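Sarcosine oxidase (PDB 1Y56) probably acts as the beta subunit of an L-proline dehydrogenase, an FAD-dependent oxidoreductase that also carries bound FMN and oxidises proline. Local coordinates at residues A21-K26 against K72-E77; P222-A227 against D273-Y278. One frame throughout, in Å; residues are numbered along the deposited sequence.

Interaction 1 (A21-K26 against K72-E77)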
ATOM      1  N   ALA B  21      -5.329   5.675 -52.744  1.00 35.09           N
ATOM      2  CA  ALA B  21      -4.075   4.973 -52.966  1.00 35.76           C
ATOM      3  C   ALA B  21      -4.261   4.014 -54.120  1.00 36.24           C
ATOM      4  O   ALA B  21      -3.465   3.998 -55.054  1.00 36.27           O
ATOM      5  CB  ALA B  21      -3.668   4.221 -51.731  1.00 35.66           C
ATOM      6  N   HIS B  22      -5.347   3.247 -54.054  1.00 36.94           N
ATOM      7  CA  HIS B  22      -5.660   2.229 -55.048  1.00 37.74           C
ATOM      8  C   HIS B  22      -5.648   2.756 -56.486  1.00 38.09           C
ATOM      9  O   HIS B  22      -5.052   2.140 -57.364  1.00 38.17           O
ATOM     10  CB  HIS B  22      -6.995   1.557 -54.729  1.00 37.87           C
ATOM     11  CG  HIS B  22      -7.585   0.825 -55.887  1.00 38.49           C
ATOM     12  ND1 HIS B  22      -7.004  -0.302 -56.424  1.00 38.58           N
ATOM     13  CD2 HIS B  22      -8.691   1.071 -56.627  1.00 39.44           C
ATOM     14  CE1 HIS B  22      -7.732  -0.726 -57.440  1.00 39.07           C
ATOM     15  NE2 HIS B  22      -8.760   0.090 -57.587  1.00 39.94           N
ATOM     16  N   GLU B  23      -6.297   3.893 -56.719  1.00 38.65           N
ATOM     17  CA  GLU B  23      -6.276   4.508 -58.044  1.00 39.35           C
ATOM     18  C   GLU B  23      -4.880   4.980 -58.440  1.00 39.30           C
ATOM     19  O   GLU B  23      -4.446   4.756 -59.559  1.00 39.52           O
ATOM     20  CB  GLU B  23      -7.268   5.667 -58.150  1.00 39.45           C
ATOM     21  CG  GLU B  23      -8.729   5.264 -58.152  1.00 41.58           C
ATOM     22  CD  GLU B  23      -9.173   4.486 -59.396  1.00 44.28           C
ATOM     23  OE1 GLU B  23      -8.340   4.177 -60.283  1.00 43.86           O
ATOM     24  OE2 GLU B  23     -10.387   4.178 -59.472  1.00 46.34           O
ATOM     25  N   LEU B  24      -4.183   5.631 -57.521  1.00 39.37           N
ATOM     26  CA  LEU B  24      -2.867   6.153 -57.816  1.00 39.67           C
ATOM     27  C   LEU B  24      -1.911   5.030 -58.203  1.00 40.00           C
ATOM     28  O   LEU B  24      -1.134   5.171 -59.160  1.00 39.96           O
ATOM     29  CB  LEU B  24      -2.314   6.933 -56.621  1.00 39.67           C
ATOM     30  CG  LEU B  24      -2.892   8.324 -56.346  1.00 39.62           C
ATOM     31  CD1 LEU B  24      -2.635   8.705 -54.902  1.00 39.62           C
ATOM     32  CD2 LEU B  24      -2.355   9.387 -57.303  1.00 38.19           C
ATOM     33  N   ALA B  25      -1.996   3.919 -57.472  1.00 40.06           N
ATOM     34  CA  ALA B  25      -1.088   2.794 -57.649  1.00 40.28           C
ATOM     35  C   ALA B  25      -1.331   2.038 -58.949  1.00 40.64           C
ATOM     36  O   ALA B  25      -0.382   1.671 -59.641  1.00 40.77           O
ATOM     37  CB  ALA B  25      -1.162   1.857 -56.462  1.00 40.18           C
ATOM     38  N   LYS B  26      -2.595   1.806 -59.287  1.00 41.13           N
ATOM     39  CA  LYS B  26      -2.901   1.117 -60.537  1.00 41.55           C
ATOM     40  C   LYS B  26      -2.623   2.031 -61.727  1.00 41.46           C
ATOM     41  O   LYS B  26      -2.516   1.561 -62.853  1.00 42.02           O
ATOM     42  CB  LYS B  26      -4.328   0.540 -60.573  1.00 41.48           C
ATOM     43  CG  LYS B  26      -5.434   1.541 -60.848  1.00 42.72           C
ATOM     44  CD  LYS B  26      -6.355   1.089 -61.995  1.00 45.60           C
ATOM     45  CE  LYS B  26      -7.234  -0.116 -61.639  1.00 46.97           C
ATOM     46  NZ  LYS B  26      -8.083  -0.547 -62.797  1.00 47.52           N
ATOM     47  N   LYS B  72     -19.810  -1.575 -59.335  1.00 35.78           N
ATOM     48  CA  LYS B  72     -20.087  -2.737 -60.176  1.00 36.34           C
ATOM     49  C   LYS B  72     -18.802  -3.370 -60.694  1.00 36.31           C
ATOM     50  O   LYS B  72     -18.621  -4.586 -60.602  1.00 36.53           O
ATOM     51  CB  LYS B  72     -21.003  -2.381 -61.354  1.00 36.62           C
ATOM     52  CG  LYS B  72     -22.508  -2.560 -61.071  1.00 38.05           C
ATOM     53  CD  LYS B  72     -23.283  -3.072 -62.296  1.00 38.40           C
ATOM     54  CE  LYS B  72     -23.440  -1.987 -63.351  1.00 40.69           C
ATOM     55  NZ  LYS B  72     -24.321  -2.440 -64.475  1.00 42.28           N
ATOM     56  N   LYS B  73     -17.907  -2.540 -61.217  1.00 36.11           N
ATOM     57  CA  LYS B  73     -16.683  -3.024 -61.838  1.00 36.10           C
ATOM     58  C   LYS B  73     -15.795  -3.745 -60.839  1.00 36.22           C
ATOM     59  O   LYS B  73     -15.459  -4.912 -61.034  1.00 36.19           O
ATOM     60  CB  LYS B  73     -15.942  -1.855 -62.486  1.00 36.10           C
ATOM     61  CG  LYS B  73     -14.566  -2.159 -63.031  1.00 36.24           C
ATOM     62  CD  LYS B  73     -13.858  -0.851 -63.290  1.00 37.64           C
ATOM     63  CE  LYS B  73     -13.185  -0.819 -64.648  1.00 40.21           C
ATOM     64  NZ  LYS B  73     -11.838  -1.457 -64.617  1.00 42.35           N
ATOM     65  N   TYR B  74     -15.437  -3.045 -59.764  1.00 36.53           N
ATOM     66  CA  TYR B  74     -14.485  -3.556 -58.785  1.00 36.86           C
ATOM     67  C   TYR B  74     -15.052  -4.657 -57.903  1.00 37.16           C
ATOM     68  O   TYR B  74     -14.343  -5.570 -57.505  1.00 36.59           O
ATOM     69  CB  TYR B  74     -13.953  -2.417 -57.936  1.00 36.71           C
ATOM     70  CG  TYR B  74     -13.016  -1.514 -58.690  1.00 36.69           C
ATOM     71  CD1 TYR B  74     -13.307  -0.167 -58.855  1.00 36.88           C
ATOM     72  CD2 TYR B  74     -11.830  -2.005 -59.233  1.00 36.82           C
ATOM     73  CE1 TYR B  74     -12.439   0.677 -59.551  1.00 37.08           C
ATOM     74  CE2 TYR B  74     -10.951  -1.172 -59.924  1.00 36.90           C
ATOM     75  CZ  TYR B  74     -11.269   0.165 -60.080  1.00 36.76           C
ATOM     76  OH  TYR B  74     -10.416   0.992 -60.757  1.00 37.22           O
ATOM     77  N   SER B  75     -16.345  -4.549 -57.610  1.00 38.17           N
ATOM     78  CA  SER B  75     -17.101  -5.573 -56.896  1.00 38.96           C
ATOM     79  C   SER B  75     -16.886  -6.968 -57.489  1.00 39.73           C
ATOM     80  O   SER B  75     -16.530  -7.895 -56.772  1.00 39.91           O
ATOM     81  CB  SER B  75     -18.585  -5.211 -56.918  1.00 38.63           C
ATOM     82  OG  SER B  75     -19.350  -6.141 -56.192  1.00 39.72           O
ATOM     83  N   GLU B  76     -17.101  -7.115 -58.795  1.00 40.72           N
ATOM     84  CA  GLU B  76     -16.991  -8.426 -59.418  1.00 41.68           C
ATOM     85  C   GLU B  76     -15.562  -8.712 -59.802  1.00 41.36           C
ATOM     86  O   GLU B  76     -15.133  -9.857 -59.762  1.00 41.58           O
ATOM     87  CB  GLU B  76     -17.936  -8.579 -60.618  1.00 42.36           C
ATOM     88  CG  GLU B  76     -17.503  -7.883 -61.906  1.00 45.75           C
ATOM     89  CD  GLU B  76     -18.686  -7.268 -62.683  1.00 50.44           C
ATOM     90  OE1 GLU B  76     -18.425  -6.667 -63.760  1.00 50.96           O
ATOM     91  OE2 GLU B  76     -19.861  -7.368 -62.216  1.00 51.12           O
ATOM     92  N   GLU B  77     -14.825  -7.665 -60.156  1.00 41.02           N
ATOM     93  CA  GLU B  77     -13.445  -7.821 -60.555  1.00 40.56           C
ATOM     94  C   GLU B  77     -12.532  -8.274 -59.403  1.00 40.01           C
ATOM     95  O   GLU B  77     -11.557  -8.968 -59.647  1.00 40.25           O
ATOM     96  CB  GLU B  77     -12.937  -6.538 -61.196  1.00 40.68           C
ATOM     97  CG  GLU B  77     -11.786  -6.768 -62.151  1.00 42.96           C
ATOM     98  CD  GLU B  77     -11.207  -5.477 -62.715  1.00 46.01           C
ATOM     99  OE1 GLU B  77     -11.969  -4.657 -63.285  1.00 46.66           O
ATOM    100  OE2 GLU B  77      -9.974  -5.292 -62.601  1.00 47.41           O
TER
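Tyr74 pushes its ring across to His22, and the two form an offset edge-to-face pair whose centroids lie 5.0 Å apart with planes 81° from each other. The imidazole offers its edge: NE2 comes 3.4 Å from CE2 of Tyr74, which sits near the imidazole plane. A chi1 of 162°, which sets CG opposite the backbone N, carries the His22 ring toward the tyrosine, which comes from the opposite direction. Phe155 meets both rings, edge-to-face with Tyr74, and makes the pair part of a larger aromatic cluster. Helix 15-26, the first helix of the Rossmann-type FAD-binding fold, here faces helix 58-78. The axes of the two short segments stay 14.8 Å apart at an angle of 79°, too distant for backbones or small residues to touch, so long and flat side chains suit these positions. Tyrosine fits because its ring spans the gap while its hydroxyl ends among polar groups: OH lies 3.4 Å from Glu23 OE2 and 3.5 Å from Lys26 NZ. Glu23 bends at chi2 to bring its carboxylate there, yet its main partner is Arg27, which takes OE1 in a salt bridge. On the partly exposed side Lys26 NZ stands 4.3 Å from Lys73 NZ; that like-charge proximity is probably eased by Glu77, whose OE1 accepts a weak, salt-bridged hydrogen bond of 3.5 Å from Lys73 NZ. The aliphatic part of Lys73 also serves, its CD resting 4.2 Å above the centre of one face of the Tyr74 ring.

Interaction 2 (P222-A227 against D273-Y278)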
ATOM      1  N   PRO B 222     -16.412  16.380 -35.867  1.00 32.03           N
ATOM      2  CA  PRO B 222     -16.911  15.024 -35.616  1.00 31.40           C
ATOM      3  C   PRO B 222     -18.220  15.055 -34.833  1.00 31.20           C
ATOM      4  O   PRO B 222     -18.309  15.721 -33.793  1.00 31.38           O
ATOM      5  CB  PRO B 222     -15.798  14.390 -34.781  1.00 31.21           C
ATOM      6  CG  PRO B 222     -15.176  15.520 -34.068  1.00 31.47           C
ATOM      7  CD  PRO B 222     -15.290  16.725 -34.971  1.00 31.75           C
ATOM      8  N   TYR B 223     -19.230  14.360 -35.345  1.00 30.94           N
ATOM      9  CA  TYR B 223     -20.508  14.214 -34.649  1.00 30.70           C
ATOM     10  C   TYR B 223     -20.821  12.775 -34.384  1.00 30.25           C
ATOM     11  O   TYR B 223     -20.512  11.897 -35.187  1.00 30.38           O
ATOM     12  CB  TYR B 223     -21.656  14.796 -35.460  1.00 30.99           C
ATOM     13  CG  TYR B 223     -21.727  16.292 -35.406  1.00 32.08           C
ATOM     14  CD1 TYR B 223     -22.615  16.936 -34.537  1.00 32.47           C
ATOM     15  CD2 TYR B 223     -20.899  17.072 -36.220  1.00 32.73           C
ATOM     16  CE1 TYR B 223     -22.681  18.323 -34.488  1.00 33.41           C
ATOM     17  CE2 TYR B 223     -20.955  18.450 -36.179  1.00 33.37           C
ATOM     18  CZ  TYR B 223     -21.843  19.070 -35.314  1.00 34.11           C
ATOM     19  OH  TYR B 223     -21.882  20.441 -35.284  1.00 35.04           O
ATOM     20  N   LYS B 224     -21.466  12.540 -33.258  1.00 29.85           N
ATOM     21  CA  LYS B 224     -21.818  11.202 -32.881  1.00 29.45           C
ATOM     22  C   LYS B 224     -23.120  10.802 -33.534  1.00 28.83           C
ATOM     23  O   LYS B 224     -24.164  11.350 -33.215  1.00 28.45           O
ATOM     24  CB  LYS B 224     -21.933  11.092 -31.369  1.00 29.69           C
ATOM     25  CG  LYS B 224     -21.941   9.655 -30.887  1.00 31.07           C
ATOM     26  CD  LYS B 224     -21.610   9.551 -29.410  1.00 33.61           C
ATOM     27  CE  LYS B 224     -22.838   9.702 -28.525  1.00 34.43           C
ATOM     28  NZ  LYS B 224     -22.463   9.354 -27.130  1.00 35.72           N
ATOM     29  N   HIS B 225     -23.036   9.861 -34.475  1.00 28.70           N
ATOM     30  CA  HIS B 225     -24.215   9.135 -34.983  1.00 28.39           C
ATOM     31  C   HIS B 225     -24.213   7.695 -34.470  1.00 27.68           C
ATOM     32  O   HIS B 225     -23.174   7.201 -34.016  1.00 27.86           O
ATOM     33  CB  HIS B 225     -24.329   9.231 -36.506  1.00 28.34           C
ATOM     34  CG  HIS B 225     -24.903  10.539 -36.969  1.00 30.31           C
ATOM     35  ND1 HIS B 225     -24.176  11.715 -36.966  1.00 31.21           N
ATOM     36  CD2 HIS B 225     -26.146  10.867 -37.403  1.00 31.39           C
ATOM     37  CE1 HIS B 225     -24.941  12.705 -37.398  1.00 31.00           C
ATOM     38  NE2 HIS B 225     -26.139  12.217 -37.672  1.00 31.83           N
ATOM     39  N   GLN B 226     -25.372   7.049 -34.487  1.00 26.72           N
ATOM     40  CA  GLN B 226     -25.502   5.722 -33.887  1.00 26.26           C
ATOM     41  C   GLN B 226     -26.218   4.702 -34.772  1.00 26.05           C
ATOM     42  O   GLN B 226     -26.930   5.060 -35.718  1.00 26.39           O
ATOM     43  CB  GLN B 226     -26.184   5.810 -32.518  1.00 26.04           C
ATOM     44  CG  GLN B 226     -25.357   6.526 -31.443  1.00 25.90           C
ATOM     45  CD  GLN B 226     -26.030   6.510 -30.082  1.00 26.72           C
ATOM     46  OE1 GLN B 226     -26.114   5.465 -29.435  1.00 28.34           O
ATOM     47  NE2 GLN B 226     -26.520   7.665 -29.642  1.00 25.57           N
ATOM     48  N   ALA B 227     -26.015   3.424 -34.473  1.00 25.46           N
ATOM     49  CA  ALA B 227     -26.692   2.363 -35.204  1.00 24.95           C
ATOM     50  C   ALA B 227     -27.136   1.237 -34.286  1.00 24.56           C
ATOM     51  O   ALA B 227     -26.639   1.093 -33.166  1.00 24.56           O
ATOM     52  CB  ALA B 227     -25.819   1.834 -36.356  1.00 24.70           C
ATOM     53  N   ASP B 273     -16.425  11.504 -28.639  1.00 33.74           N
ATOM     54  CA  ASP B 273     -16.999  10.431 -27.823  1.00 33.67           C
ATOM     55  C   ASP B 273     -17.735   9.404 -28.693  1.00 33.35           C
ATOM     56  O   ASP B 273     -18.537   9.779 -29.553  1.00 33.56           O
ATOM     57  CB  ASP B 273     -17.965  11.060 -26.797  1.00 34.05           C
ATOM     58  CG  ASP B 273     -18.844  10.039 -26.076  1.00 34.63           C
ATOM     59  OD1 ASP B 273     -18.306   9.033 -25.570  1.00 36.02           O
ATOM     60  OD2 ASP B 273     -20.075  10.257 -25.996  1.00 34.68           O
ATOM     61  N   LEU B 274     -17.445   8.120 -28.500  1.00 32.66           N
ATOM     62  CA  LEU B 274     -18.331   7.080 -29.028  1.00 32.11           C
ATOM     63  C   LEU B 274     -19.312   6.689 -27.912  1.00 31.81           C
ATOM     64  O   LEU B 274     -19.855   7.582 -27.242  1.00 31.89           O
ATOM     65  CB  LEU B 274     -17.558   5.904 -29.627  1.00 31.99           C
ATOM     66  CG  LEU B 274     -16.918   6.131 -31.022  1.00 32.33           C
ATOM     67  CD1 LEU B 274     -17.599   7.254 -31.812  1.00 32.04           C
ATOM     68  CD2 LEU B 274     -15.401   6.355 -30.996  1.00 30.87           C
ATOM     69  N   THR B 275     -19.548   5.402 -27.685  1.00 30.80           N
ATOM     70  CA  THR B 275     -20.474   4.985 -26.589  1.00 30.46           C
ATOM     71  C   THR B 275     -21.963   5.347 -26.830  1.00 29.74           C
ATOM     72  O   THR B 275     -22.362   6.520 -26.811  1.00 29.43           O
ATOM     73  CB  THR B 275     -20.030   5.424 -25.118  1.00 30.44           C
ATOM     74  OG1 THR B 275     -20.351   6.795 -24.893  1.00 29.27           O
ATOM     75  CG2 THR B 275     -18.519   5.195 -24.857  1.00 30.89           C
ATOM     76  N   PRO B 276     -22.780   4.321 -27.083  1.00 29.06           N
ATOM     77  CA  PRO B 276     -24.185   4.510 -27.390  1.00 28.83           C
ATOM     78  C   PRO B 276     -25.008   5.061 -26.227  1.00 28.52           C
ATOM     79  O   PRO B 276     -24.570   5.026 -25.085  1.00 28.74           O
ATOM     80  CB  PRO B 276     -24.646   3.105 -27.772  1.00 29.13           C
ATOM     81  CG  PRO B 276     -23.651   2.191 -27.202  1.00 28.80           C
ATOM     82  CD  PRO B 276     -22.376   2.908 -27.153  1.00 28.68           C
ATOM     83  N   THR B 277     -26.201   5.558 -26.529  1.00 27.99           N
ATOM     84  CA  THR B 277     -27.048   6.173 -25.519  1.00 27.37           C
ATOM     85  C   THR B 277     -28.418   5.496 -25.446  1.00 27.25           C
ATOM     86  O   THR B 277     -28.953   5.062 -26.458  1.00 27.21           O
ATOM     87  CB  THR B 277     -27.194   7.702 -25.776  1.00 27.28           C
ATOM     88  OG1 THR B 277     -28.192   7.951 -26.774  1.00 26.98           O
ATOM     89  CG2 THR B 277     -25.866   8.295 -26.235  1.00 26.44           C
ATOM     90  N   TYR B 278     -28.990   5.430 -24.244  1.00 27.34           N
ATOM     91  CA  TYR B 278     -30.368   4.932 -24.018  1.00 27.26           C
ATOM     92  C   TYR B 278     -31.447   5.629 -24.846  1.00 27.20           C
ATOM     93  O   TYR B 278     -32.418   4.987 -25.262  1.00 27.62           O
ATOM     94  CB  TYR B 278     -30.740   5.021 -22.535  1.00 26.95           C
ATOM     95  CG  TYR B 278     -32.186   4.697 -22.221  1.00 26.41           C
ATOM     96  CD1 TYR B 278     -32.656   3.387 -22.274  1.00 25.68           C
ATOM     97  CD2 TYR B 278     -33.089   5.709 -21.861  1.00 25.87           C
ATOM     98  CE1 TYR B 278     -33.986   3.091 -21.986  1.00 25.21           C
ATOM     99  CE2 TYR B 278     -34.417   5.423 -21.562  1.00 24.78           C
ATOM    100  CZ  TYR B 278     -34.856   4.111 -21.625  1.00 25.57           C
ATOM    101  OH  TYR B 278     -36.169   3.815 -21.336  1.00 25.67           O
TER
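A chi1 of -165° swings the Lys224 chain away from its own backbone nitrogen, and one bend at chi3 (87°) takes it by the carbonyl oxygens of Asp273 and Leu274, delivering the ammonium into a curl of the 273-278 loop. Three acceptors grip NZ there. Lys224 NZ lies 2.8 Å from Asp273 OD2, a salt bridge reached from above the carboxylate plane. NZ also meets Thr275 O at 2.9 Å, almost in line with its C=O bond. Leu274 O, 3.2 Å from NZ, also takes a hydrogen bond from Thr275 OG1 on the other face of its carbonyl plane. A lysine suits this place, since the three N-H bonds of its tetrahedral ammonium can point to acceptors spread in several directions. A methionine in its place would probably leave the Asp273 carboxylate without its countercharge and the two carbonyls without this shared donor, setting the loop free to shift. Two residues along the strand, Gln226 uses both ends of its amide on Thr277: OE1 accepts from the backbone N at 2.9 Å, and NE2 gives a weak but straight bond (175°) to OG1 at 3.3 Å. Glutamine, donor and acceptor at once, matches that pair of groups. Thr277 OG1 also accepts a weak capping bond from Phe280 N. The side chain of Leu274, in the loop, is about 5 Å from FMN, and that of Gln226, on the strand, about 6 Å from FAD. Strand 221-230 of the large mixed sheet thus holds, close to the two flavins, a loop that ends in a threonine N-cap for helix 278-291.

Overall arrangement
Interaction 1 closes before interaction 2 opens along the chain, and the two lie on opposite sides of its centre, with centres 32 Å apart and nearest atoms about 22 Å apart. They share no helix or strand. Residues 21-26 and 72-77 belong to helices 15-26 and 58-78, the first of which follows strand 8-11 of the mixed, Rossmann-type sheet, in which 8-11 runs parallel to its neighbours. Residues 222-227 lie in the eight-stranded mixed sheet, and 273-278 lead into helix 278-291. Interaction 1 therefore bridges two helices in the FAD-binding part, with the side chain of His22 about 12 Å from FAD, whereas interaction 2 joins sheet to loop close to both flavins.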